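Local coordinates for protein neutral ceramidase (Pseudomonas aeruginosa, PDB 2ZWS) that hydrolyses the N-acyl linkage of ceramides to give sphingosine and free fatty acid, and can also run the reaction backwards to synthesise ceramide, at residues 186-189 / 193-196; 205-210 / 249-254; 312-317 / 471-476; 323-328 / 365-370; 425-430 / 481-486. All blocks are in the same frame, centred on the assembly; numbering follows the deposited sequence.

Contact 1: residues 186-189 / 193-196; sequences SFVD and ELAG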
# COMPACT_ATOMS: atom_id res chain seq x y z
N SER A 186 18.65 -3.93 5.61
CA SER A 186 19.36 -2.82 5.02
C SER A 186 20.26 -3.28 3.90
O SER A 186 20.80 -4.41 3.92
CB SER A 186 20.12 -2.02 6.07
OG SER A 186 20.92 -2.88 6.87
N PHE A 187 20.38 -2.40 2.91
CA PHE A 187 21.14 -2.66 1.70
C PHE A 187 22.35 -1.74 1.69
O PHE A 187 22.22 -0.52 1.54
CB PHE A 187 20.26 -2.42 0.48
CG PHE A 187 19.09 -3.34 0.40
CD1 PHE A 187 17.94 -3.11 1.17
CD2 PHE A 187 19.14 -4.48 -0.40
CE1 PHE A 187 16.84 -3.97 1.11
CE2 PHE A 187 18.03 -5.34 -0.50
CZ PHE A 187 16.89 -5.10 0.28
N VAL A 188 23.52 -2.35 1.85
CA VAL A 188 24.77 -1.58 2.04
C VAL A 188 25.62 -1.76 0.79
O VAL A 188 25.90 -2.89 0.37
CB VAL A 188 25.50 -2.02 3.34
CG1 VAL A 188 26.90 -1.37 3.46
CG2 VAL A 188 24.65 -1.71 4.59
N ASP A 189 26.03 -0.65 0.17
CA ASP A 189 26.77 -0.71 -1.07
C ASP A 189 28.28 -0.99 -0.87
O ASP A 189 28.76 -1.10 0.27
CB ASP A 189 26.51 0.55 -1.91
CG ASP A 189 27.12 1.81 -1.32
OD1 ASP A 189 28.01 1.72 -0.43
OD2 ASP A 189 26.70 2.90 -1.78
N GLU A 193 28.06 2.36 2.30
CA GLU A 193 27.10 3.34 2.62
C GLU A 193 25.73 2.70 2.46
O GLU A 193 25.54 1.84 1.62
CB GLU A 193 27.26 4.49 1.64
CG GLU A 193 26.35 5.65 1.96
CD GLU A 193 26.72 6.91 1.23
OE1 GLU A 193 26.15 7.96 1.59
OE2 GLU A 193 27.58 6.86 0.30
N LEU A 194 24.80 3.11 3.31
CA LEU A 194 23.43 2.64 3.21
C LEU A 194 22.75 3.15 1.94
O LEU A 194 22.56 4.35 1.77
CB LEU A 194 22.65 3.05 4.46
CG LEU A 194 21.26 2.42 4.58
CD1 LEU A 194 21.29 0.91 4.78
CD2 LEU A 194 20.45 3.06 5.70
N ALA A 195 22.36 2.22 1.08
CA ALA A 195 21.73 2.55 -0.20
C ALA A 195 20.19 2.47 -0.18
O ALA A 195 19.51 3.10 -1.00
CB ALA A 195 22.26 1.64 -1.29
N GLY A 196 19.64 1.67 0.73
CA GLY A 196 18.19 1.57 0.84
C GLY A 196 17.88 0.65 2.00
O GLY A 196 18.79 0.06 2.61
O HOH W 1 28.08 5.14 -1.91
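Backbone hydrogen bonds join Phe187 to Ala195 and Gly196. Phe187 N donates to Gly196 O at 2.9 Å, while Phe187 O takes Ala195 N at 2.8 Å and, weakly, Gly196 N. Two residues thus face one: a classic beta bulge in the hairpin of strands 181-189 and 194-200. Beside the bulge, Val188 and Leu194 form a non-hydrogen-bonded antiparallel pair, and Asp189 N donates to Glu193 O.

Among polar side chains, Asp189 holds the turn. A chi1 of 69° lets OD1 receive Glu193 N at 2.8 Å from above the carboxylate plane. The same oxygen accepts Asn191 N, an Asx turn, and aspartate is short enough to serve both. The carboxylates of Asp189 and Glu193 run side by side with planes 87° apart, and a water donating to both OD2 and OE2 should ease their like charges.

Apolar contact joins Val188 CG2 to Leu194 CD1 at 4.3 Å; the same methyl nears Ser186 CB, in one of two conformers. Gly196 O, held by Phe187 N, lies in plane at the Phe187 ring edge, 3.6 Å from CD1. Glycine suits this extended backbone opposite the ring, which also meets Phe7 and Phe45.

Contact 2: residues 205-210 / 249-254; sequences STSMTN and LSPNLN. With GOL (glycerol), chain M.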
# COMPACT_ATOMS: atom_id res chain seq x y z
N SER A 205 -2.34 2.12 8.24
CA SER A 205 -1.99 3.37 7.61
C SER A 205 -3.26 4.20 7.37
O SER A 205 -3.68 4.46 6.22
CB SER A 205 -1.20 3.11 6.32
OG SER A 205 0.08 2.59 6.66
N THR A 206 -3.82 4.66 8.48
CA THR A 206 -5.16 5.27 8.50
C THR A 206 -5.10 6.61 9.22
O THR A 206 -6.10 7.09 9.74
CB THR A 206 -6.17 4.37 9.25
OG1 THR A 206 -5.61 4.00 10.52
CG2 THR A 206 -6.49 3.11 8.46
N SER A 207 -3.91 7.21 9.30
CA SER A 207 -3.82 8.54 9.92
C SER A 207 -4.65 9.59 9.18
O SER A 207 -5.18 10.50 9.80
CB SER A 207 -2.36 8.98 10.02
OG SER A 207 -1.65 8.11 10.88
N MET A 208 -4.70 9.49 7.84
CA MET A 208 -5.60 10.33 7.04
C MET A 208 -6.95 9.63 7.06
O MET A 208 -7.06 8.45 6.67
CB MET A 208 -5.10 10.46 5.61
CG MET A 208 -3.72 11.14 5.44
SD MET A 208 -3.61 12.80 6.12
CE MET A 208 -4.88 13.67 5.18
N THR A 209 -7.97 10.34 7.54
CA THR A 209 -9.26 9.74 7.84
C THR A 209 -10.18 9.70 6.62
O THR A 209 -9.83 10.20 5.54
CB THR A 209 -10.00 10.50 8.97
OG1 THR A 209 -10.44 11.76 8.46
CG2 THR A 209 -9.09 10.69 10.21
N ASN A 210 -11.37 9.14 6.82
CA ASN A 210 -12.38 9.09 5.76
C ASN A 210 -12.96 10.45 5.36
O ASN A 210 -13.73 10.52 4.41
CB ASN A 210 -13.50 8.04 6.03
CG ASN A 210 -14.41 8.39 7.20
OD1 ASN A 210 -15.27 7.57 7.59
ND2 ASN A 210 -14.24 9.57 7.77
N LEU A 249 -4.45 -3.50 14.64
CA LEU A 249 -3.58 -2.43 15.12
C LEU A 249 -3.81 -1.10 14.39
O LEU A 249 -3.69 -1.02 13.16
CB LEU A 249 -2.10 -2.82 14.98
CG LEU A 249 -1.58 -3.94 15.87
CD1 LEU A 249 -0.21 -4.37 15.38
CD2 LEU A 249 -1.46 -3.43 17.28
N SER A 250 -4.09 -0.07 15.17
CA SER A 250 -4.30 1.29 14.70
C SER A 250 -3.14 2.20 15.09
O SER A 250 -2.38 1.91 16.04
CB SER A 250 -5.53 1.89 15.40
OG SER A 250 -6.71 1.23 15.01
N PRO A 251 -3.01 3.36 14.42
CA PRO A 251 -2.04 4.34 14.93
C PRO A 251 -2.40 4.71 16.37
O PRO A 251 -3.60 4.79 16.76
CB PRO A 251 -2.25 5.56 14.02
CG PRO A 251 -2.85 4.97 12.76
CD PRO A 251 -3.74 3.85 13.23
N ASN A 252 -1.38 4.93 17.17
CA ASN A 252 -1.61 5.45 18.51
C ASN A 252 -2.16 6.87 18.41
O ASN A 252 -1.91 7.57 17.42
CB ASN A 252 -0.30 5.46 19.26
CG ASN A 252 -0.46 5.75 20.75
OD1 ASN A 252 -1.56 5.64 21.34
ND2 ASN A 252 0.63 6.19 21.37
N LEU A 253 -2.91 7.31 19.43
CA LEU A 253 -3.27 8.72 19.57
C LEU A 253 -2.05 9.62 19.56
O LEU A 253 -0.99 9.25 20.10
CB LEU A 253 -4.07 8.95 20.85
CG LEU A 253 -5.42 8.27 20.94
CD1 LEU A 253 -5.99 8.57 22.33
CD2 LEU A 253 -6.38 8.70 19.82
N ASN A 254 -2.18 10.79 18.94
CA ASN A 254 -1.08 11.75 18.92
C ASN A 254 -1.26 12.79 20.02
O ASN A 254 -2.02 13.76 19.87
CB ASN A 254 -0.99 12.44 17.56
CG ASN A 254 0.07 13.51 17.54
OD1 ASN A 254 0.91 13.62 18.44
ND2 ASN A 254 0.05 14.32 16.48
C1 GOL M . -6.66 5.99 12.73
O1 GOL M . -7.35 7.10 12.18
C2 GOL M . -7.04 5.84 14.21
O2 GOL M . -7.70 4.61 14.37
C3 GOL M . -5.77 5.82 15.05
O3 GOL M . -6.05 5.93 16.43
O HOH W 2 -7.29 2.03 12.19
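Thr206 and Ser207 belong to an irregular loop that passes Pro251, the last residue of the short strand 249-251. The closest CA atoms are those of Ser207 and Pro251, 6.8 Å apart, and no hydrogen bond runs directly between the two segments. Pro251 has no N-H to give, so here the strand offers a hydrocarbon ring. Just before Ser205, the backbones of His204 and Leu249 are hydrogen-bonded, and the His204 side chain adds a bond from ND1 to Leu249 O.

Thr206 crosses Pro251 at about a right angle. A chi1 of 50° turns OG1 to the proline side, 3.3 Å from Pro251 CD. Ser207 OG comes more loosely to the CG of the same ring, its polar need being met by Asn219 ND2.

The contact lies in the active-site region. Ser250 is the probable nucleophile, by similarity, and His204, which binds the zinc ion with His97, Glu411 and Tyr448, directly precedes Ser205. One water bridges Thr206 OG1 at 3.1 Å and Ser250 OG at 3.0 Å. A glycerol, probably from the crystallisation liquor, spans the two segments: its O1 donates to Thr206 O and its O3 to Pro251 O, both at 2.7 Å. Between these ends, glycerol C3 lies 3.4 Å from Pro251 CD, so the proline supplies an apolar wall as well as a carbonyl acceptor.

Contact 3: residues 312-317 / 471-476; sequences EFTDGQ and TQAAYQ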
# COMPACT_ATOMS: atom_id res chain seq x y z
N GLU A 312 -3.45 -31.18 13.91
CA GLU A 312 -2.33 -30.50 14.57
C GLU A 312 -2.50 -28.97 14.62
O GLU A 312 -1.90 -28.31 15.47
CB GLU A 312 -0.99 -30.88 13.94
CG GLU A 312 -0.96 -30.85 12.42
CD GLU A 312 0.10 -31.74 11.80
OE1 GLU A 312 1.28 -31.64 12.21
OE2 GLU A 312 -0.23 -32.54 10.90
N PHE A 313 -3.33 -28.42 13.74
CA PHE A 313 -3.52 -26.96 13.65
C PHE A 313 -4.84 -26.44 14.22
O PHE A 313 -5.03 -25.24 14.38
CB PHE A 313 -3.35 -26.50 12.20
CG PHE A 313 -2.03 -26.88 11.61
CD1 PHE A 313 -1.91 -27.98 10.76
CD2 PHE A 313 -0.88 -26.15 11.92
CE1 PHE A 313 -0.67 -28.35 10.23
CE2 PHE A 313 0.36 -26.51 11.40
CZ PHE A 313 0.47 -27.61 10.55
N THR A 314 -5.75 -27.36 14.54
CA THR A 314 -7.08 -26.98 15.00
C THR A 314 -7.24 -27.23 16.51
O THR A 314 -6.31 -27.02 17.28
CB THR A 314 -8.14 -27.75 14.22
OG1 THR A 314 -8.02 -29.14 14.54
CG2 THR A 314 -7.94 -27.57 12.72
N ASP A 315 -8.44 -27.66 16.90
CA ASP A 315 -8.72 -28.03 18.29
C ASP A 315 -8.28 -29.47 18.57
O ASP A 315 -8.25 -29.91 19.73
CB ASP A 315 -10.21 -27.83 18.62
CG ASP A 315 -11.16 -28.50 17.62
OD1 ASP A 315 -12.38 -28.48 17.89
OD2 ASP A 315 -10.71 -29.04 16.58
N GLY A 316 -7.94 -30.20 17.51
CA GLY A 316 -7.52 -31.60 17.63
C GLY A 316 -8.38 -32.51 16.78
O GLY A 316 -8.17 -33.73 16.75
N GLN A 317 -9.37 -31.92 16.11
CA GLN A 317 -10.20 -32.63 15.16
C GLN A 317 -9.85 -32.15 13.75
O GLN A 317 -9.43 -30.99 13.58
CB GLN A 317 -11.68 -32.36 15.42
CG GLN A 317 -12.26 -33.07 16.67
CD GLN A 317 -11.87 -34.55 16.75
OE1 GLN A 317 -11.21 -34.98 17.70
NE2 GLN A 317 -12.26 -35.32 15.74
N THR A 471 -9.84 -20.38 9.63
CA THR A 471 -9.05 -19.62 8.64
C THR A 471 -7.58 -19.49 9.06
O THR A 471 -6.65 -19.75 8.26
CB THR A 471 -9.68 -18.25 8.35
OG1 THR A 471 -11.01 -18.43 7.85
CG2 THR A 471 -8.86 -17.47 7.31
N GLN A 472 -7.34 -19.10 10.32
CA GLN A 472 -5.97 -18.92 10.78
C GLN A 472 -5.21 -20.24 10.75
O GLN A 472 -4.05 -20.28 10.33
CB GLN A 472 -5.94 -18.31 12.18
CG GLN A 472 -4.55 -17.84 12.68
CD GLN A 472 -3.66 -18.97 13.20
OE1 GLN A 472 -4.16 -20.02 13.63
NE2 GLN A 472 -2.34 -18.76 13.18
N ALA A 473 -5.85 -21.31 11.21
CA ALA A 473 -5.27 -22.66 11.25
C ALA A 473 -4.86 -23.09 9.83
O ALA A 473 -3.77 -23.66 9.64
CB ALA A 473 -6.27 -23.64 11.85
N ALA A 474 -5.71 -22.78 8.85
CA ALA A 474 -5.42 -23.09 7.43
C ALA A 474 -4.15 -22.39 6.99
O ALA A 474 -3.26 -23.02 6.38
CB ALA A 474 -6.57 -22.66 6.52
N TYR A 475 -4.05 -21.08 7.27
CA TYR A 475 -2.83 -20.36 6.87
C TYR A 475 -1.60 -20.92 7.59
O TYR A 475 -0.54 -21.02 7.00
CB TYR A 475 -2.97 -18.88 7.16
CG TYR A 475 -3.72 -18.10 6.11
CD1 TYR A 475 -3.14 -17.81 4.88
CD2 TYR A 475 -5.01 -17.62 6.37
CE1 TYR A 475 -3.82 -17.07 3.92
CE2 TYR A 475 -5.70 -16.87 5.44
CZ TYR A 475 -5.09 -16.59 4.20
OH TYR A 475 -5.73 -15.83 3.25
N GLN A 476 -1.75 -21.30 8.86
CA GLN A 476 -0.60 -21.82 9.58
C GLN A 476 -0.14 -23.14 8.93
O GLN A 476 1.07 -23.32 8.70
CB GLN A 476 -0.92 -22.02 11.06
CG GLN A 476 0.28 -22.29 11.92
CD GLN A 476 0.02 -21.99 13.38
OE1 GLN A 476 -0.53 -20.94 13.72
NE2 GLN A 476 0.44 -22.91 14.26
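The ring of Phe313, in a turn-rich loop docked on the first turns of helix 471-488, is approached at a slant by both Gln476 CG and Ala473 O. It meets the aliphatic part of Gln476, with Phe313 CD2 at 4.0 Å from Gln476 CG. Although ring and amide planes stand 86° apart, it is the methylene that touches, and the polar end of Gln476 is engaged elsewhere. Its OE1 receives Gln472 NE2 at 2.9 Å, in the carbonyl plane and close to the amide plane of the donor, at least in the described one of the two conformers of Gln472. That bond joins residues one helical turn apart.

Within the loop, Thr314 OG1 accepts Gly316 N at 3.2 Å, an ST turn, and Asp315 OD2 accepts Gln317 N at 3.2 Å, an Asx turn that overlaps it. Short polar side chains suit such turns because they fold back on their own backbone. Gly316 takes a positive phi of 123°, where a side chain would jam against the preceding carbonyl.

Phe313 has CG anti to its carbonyl carbon (chi1 -57°), which turns the ring toward Gln476 while CB stays beside the helix. Strand 308-309, through Ile309, also covers Ala473. Being small, Ala473 lets the loop backbone come close: its CB lies 4.1 Å from Phe313 CB and only 3.2 Å from Phe313 O.

Contact 4: residues 323-328 / 365-370; sequences TAAIGT and QELVQC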
# COMPACT_ATOMS: atom_id res chain seq x y z
N THR A 323 -16.91 -21.77 2.79
CA THR A 323 -16.89 -20.76 1.74
C THR A 323 -17.07 -19.39 2.40
O THR A 323 -17.48 -19.27 3.56
CB THR A 323 -17.93 -21.06 0.65
OG1 THR A 323 -19.22 -21.18 1.25
CG2 THR A 323 -17.58 -22.38 -0.09
N ALA A 324 -16.74 -18.34 1.69
CA ALA A 324 -16.61 -17.01 2.29
C ALA A 324 -17.94 -16.41 2.73
O ALA A 324 -18.97 -16.54 2.04
CB ALA A 324 -15.94 -16.06 1.29
N ALA A 325 -17.89 -15.72 3.86
CA ALA A 325 -19.04 -14.95 4.32
C ALA A 325 -18.57 -13.83 5.21
O ALA A 325 -17.56 -13.96 5.90
CB ALA A 325 -20.07 -15.86 5.07
N ILE A 326 -19.28 -12.71 5.17
CA ILE A 326 -19.05 -11.59 6.07
C ILE A 326 -20.11 -11.56 7.16
O ILE A 326 -21.30 -11.79 6.87
CB ILE A 326 -19.08 -10.26 5.31
CG1 ILE A 326 -17.97 -10.21 4.28
CG2 ILE A 326 -18.93 -9.07 6.24
CD1 ILE A 326 -18.33 -9.27 3.23
N GLY A 327 -19.68 -11.31 8.39
CA GLY A 327 -20.59 -11.27 9.53
C GLY A 327 -21.02 -9.86 9.90
O GLY A 327 -20.46 -8.87 9.41
N THR A 328 -22.02 -9.78 10.78
CA THR A 328 -22.54 -8.51 11.28
C THR A 328 -21.58 -7.94 12.32
O THR A 328 -20.89 -8.69 13.01
CB THR A 328 -23.95 -8.68 11.93
OG1 THR A 328 -23.83 -9.53 13.08
CG2 THR A 328 -24.97 -9.29 10.95
N GLN A 365 -27.64 -24.05 5.17
CA GLN A 365 -27.47 -24.49 6.56
C GLN A 365 -26.05 -24.92 6.88
O GLN A 365 -25.54 -24.68 7.98
CB GLN A 365 -28.44 -25.64 6.88
CG GLN A 365 -28.42 -26.06 8.36
CD GLN A 365 -28.89 -27.49 8.61
OE1 GLN A 365 -28.99 -27.92 9.76
NE2 GLN A 365 -29.18 -28.23 7.54
N GLU A 366 -25.40 -25.57 5.91
CA GLU A 366 -24.04 -26.06 6.08
C GLU A 366 -23.12 -24.87 6.33
O GLU A 366 -22.24 -24.91 7.19
CB GLU A 366 -23.59 -26.87 4.86
CG GLU A 366 -24.63 -27.88 4.34
CD GLU A 366 -25.54 -27.32 3.24
OE1 GLU A 366 -25.15 -27.38 2.04
OE2 GLU A 366 -26.65 -26.82 3.55
N LEU A 367 -23.36 -23.78 5.60
CA LEU A 367 -22.57 -22.56 5.76
C LEU A 367 -22.81 -21.90 7.12
O LEU A 367 -21.86 -21.56 7.81
CB LEU A 367 -22.85 -21.57 4.61
CG LEU A 367 -22.05 -20.26 4.69
CD1 LEU A 367 -20.56 -20.51 4.47
CD2 LEU A 367 -22.57 -19.25 3.71
N VAL A 368 -24.08 -21.74 7.49
CA VAL A 368 -24.44 -21.17 8.79
C VAL A 368 -23.72 -21.95 9.90
O VAL A 368 -23.15 -21.37 10.82
CB VAL A 368 -25.99 -21.18 9.04
CG1 VAL A 368 -26.33 -20.68 10.44
CG2 VAL A 368 -26.71 -20.33 7.98
N GLN A 369 -23.76 -23.28 9.79
CA GLN A 369 -23.18 -24.12 10.82
C GLN A 369 -21.66 -24.03 10.87
O GLN A 369 -21.11 -23.88 11.95
CB GLN A 369 -23.64 -25.57 10.70
CG GLN A 369 -25.09 -25.77 11.13
CD GLN A 369 -25.43 -25.04 12.44
OE1 GLN A 369 -26.25 -24.11 12.45
NE2 GLN A 369 -24.80 -25.47 13.54
N CYS A 370 -21.00 -24.12 9.72
CA CYS A 370 -19.56 -24.15 9.93
C CYS A 370 -18.93 -22.73 10.11
O CYS A 370 -17.85 -22.69 10.68
CB CYS A 370 -18.80 -25.20 9.04
SG CYS A 370 -19.12 -26.99 9.28
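Leu367 carries the whole meeting of the short helix 365-370 with residues 323-328. The turn that presents it begins at Gln365, whose O accepts Gln369 N at 2.9 Å, and continues at Glu366, whose O accepts Cys370 N.

Leu367 follows, on the inner side. Its CG is anti to the backbone N (chi1 -180°), which extends the side chain from the helix, and its two methyls then divide between two partners. CD1 reaches Thr323, 3.4 Å from the backbone O and 3.6 Å from OG1, the two side chains crossing at about a right angle. CD2 rests on Ala325 CB at 4.4 Å. A branched leucine fills this place from the helix while the small Ala325 makes room for it.

The motif is a short six-residue helix lying on the extended residues 323-325 that lead into strand 326-327, which pairs antiparallel with strand 376-378. Ile376 of that partner strand also touches Leu367. Thr323 O has in addition a weak hydrogen bond from Gln371 NE2.

The helix ends at Cys370, for which a disulfide with Cys322 is inferred; it would tie the helix end to the residue just before Thr323.

Contact 5: residues 425-430 / 481-486; sequences QAASEA and DMAVAL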
# COMPACT_ATOMS: atom_id res chain seq x y z
N GLN A 425 9.24 -20.65 12.20
CA GLN A 425 10.57 -20.66 12.79
C GLN A 425 10.92 -22.05 13.36
O GLN A 425 12.05 -22.52 13.20
CB GLN A 425 10.73 -19.55 13.85
CG GLN A 425 12.12 -19.54 14.55
CD GLN A 425 13.26 -19.30 13.59
OE1 GLN A 425 13.47 -18.19 13.10
NE2 GLN A 425 14.02 -20.35 13.32
N ALA A 426 9.96 -22.71 14.01
CA ALA A 426 10.22 -24.06 14.54
C ALA A 426 10.54 -25.04 13.41
O ALA A 426 11.49 -25.82 13.52
CB ALA A 426 9.04 -24.55 15.41
N ALA A 427 9.79 -24.98 12.32
CA ALA A 427 10.00 -25.86 11.18
C ALA A 427 11.30 -25.54 10.43
O ALA A 427 11.93 -26.44 9.87
CB ALA A 427 8.81 -25.81 10.23
N SER A 428 11.70 -24.27 10.43
CA SER A 428 12.87 -23.84 9.65
C SER A 428 14.22 -23.76 10.36
O SER A 428 15.25 -23.55 9.72
CB SER A 428 12.56 -22.47 9.02
OG SER A 428 11.45 -22.58 8.15
N GLU A 429 14.21 -23.95 11.69
CA GLU A 429 15.43 -23.83 12.48
C GLU A 429 16.55 -24.73 11.93
O GLU A 429 17.70 -24.30 11.78
CB GLU A 429 15.12 -24.26 13.91
CG GLU A 429 15.63 -23.35 14.99
CD GLU A 429 17.13 -23.41 15.20
OE1 GLU A 429 17.74 -24.49 14.97
OE2 GLU A 429 17.71 -22.37 15.62
N ALA A 430 16.20 -25.98 11.62
CA ALA A 430 17.17 -26.94 11.09
C ALA A 430 17.75 -26.55 9.74
O ALA A 430 18.83 -27.04 9.35
CB ALA A 430 16.56 -28.34 11.00
N ASP A 481 3.77 -26.13 5.92
CA ASP A 481 4.04 -27.10 4.87
C ASP A 481 5.05 -26.53 3.85
O ASP A 481 5.97 -27.23 3.39
CB ASP A 481 2.74 -27.58 4.20
CG ASP A 481 1.92 -28.52 5.11
OD1 ASP A 481 2.40 -28.89 6.20
OD2 ASP A 481 0.78 -28.89 4.71
N MET A 482 4.91 -25.23 3.53
CA MET A 482 5.83 -24.58 2.59
C MET A 482 7.23 -24.50 3.20
O MET A 482 8.22 -24.76 2.51
CB MET A 482 5.33 -23.19 2.22
CG MET A 482 6.25 -22.50 1.21
SD MET A 482 5.41 -21.08 0.47
CE MET A 482 4.28 -21.91 -0.67
N ALA A 483 7.32 -24.18 4.49
CA ALA A 483 8.61 -24.09 5.19
C ALA A 483 9.31 -25.45 5.18
O ALA A 483 10.53 -25.54 5.00
CB ALA A 483 8.40 -23.61 6.64
N VAL A 484 8.54 -26.51 5.43
CA VAL A 484 9.09 -27.87 5.40
C VAL A 484 9.60 -28.22 4.00
O VAL A 484 10.70 -28.74 3.85
CB VAL A 484 8.05 -28.90 5.88
CG1 VAL A 484 8.51 -30.37 5.57
CG2 VAL A 484 7.80 -28.72 7.39
N ALA A 485 8.81 -27.90 2.97
CA ALA A 485 9.30 -28.09 1.59
C ALA A 485 10.64 -27.37 1.31
O ALA A 485 11.55 -27.96 0.72
CB ALA A 485 8.23 -27.66 0.58
N LEU A 486 10.75 -26.11 1.71
CA LEU A 486 12.03 -25.38 1.61
C LEU A 486 13.14 -26.12 2.33
O LEU A 486 14.23 -26.30 1.78
CB LEU A 486 11.89 -23.97 2.22
CG LEU A 486 11.51 -22.90 1.22
CD1 LEU A 486 10.90 -21.71 1.95
CD2 LEU A 486 12.69 -22.49 0.36
O HOH W 3 12.36 -23.68 5.85
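Ala427 and Ser428, near the end of helix 414-428, lie against Ala483 and Val484 of helix 471-488. The nearest CA pairs, Ala427 with Val484 and Ser428 with Ala483, are both 6.2 Å apart, a closeness that small side chains permit. Ala427 CB sits 4.2 Å from Ala483 CB and the same distance from Val484 CG2.

The rotamer of Val484 decides which methyl is used. CG1 is anti to the backbone N (chi1 168°), which leaves CG2 beside that N, on the side where Ala427 stands. A beta-branched side chain, having few ways to turn, keeps this methyl in a defined place without bulk between the helices.

In Ser428 the hydroxyl is turned anti to the carbonyl carbon (chi1 -61°), beside the backbone N. From there OG lies within hydrogen-bonding distance of both Val424 O, one turn earlier, and Glu404 OE1 on strand 403-407, which probably share its single proton. Its flank touches Ala483 CB at 3.6 Å. A water donates to Ser428 OG at 2.7 Å and to Ala483 O at 2.7 Å, so the two helices are bridged by a polar link next to the methyl contacts. Serine suits the spot, being nearly as small as alanine yet able to hold several polar partners. Arg487 NH1 adds a further link by bonding Ala427 O.

Close helix-helix packing through alanine and serine is the motif here, with Met397 and Glu404 of the sheet holding strands 392-400 and 403-407 beneath it.

Contacts 1, 2 and 3 follow one another along the chain. Contact 4 falls within the long span between the two segments of contact 3, whereas the segments of contacts 3 and 5 alternate. These last two share helix 471-488, contact 3 using its start and contact 5 a later part, with centres 17 Å apart and nearest atoms about 5 Å apart. Contact 4 lies on the same side of the chain's centre as contact 3, centres 18 Å apart. Contact 1 sits at a hairpin of the large mixed sheet, 48 Å from contact 4 between centres. Contact 2 alone lies at the zinc site; the other four join parts of the fold away from the zinc ion.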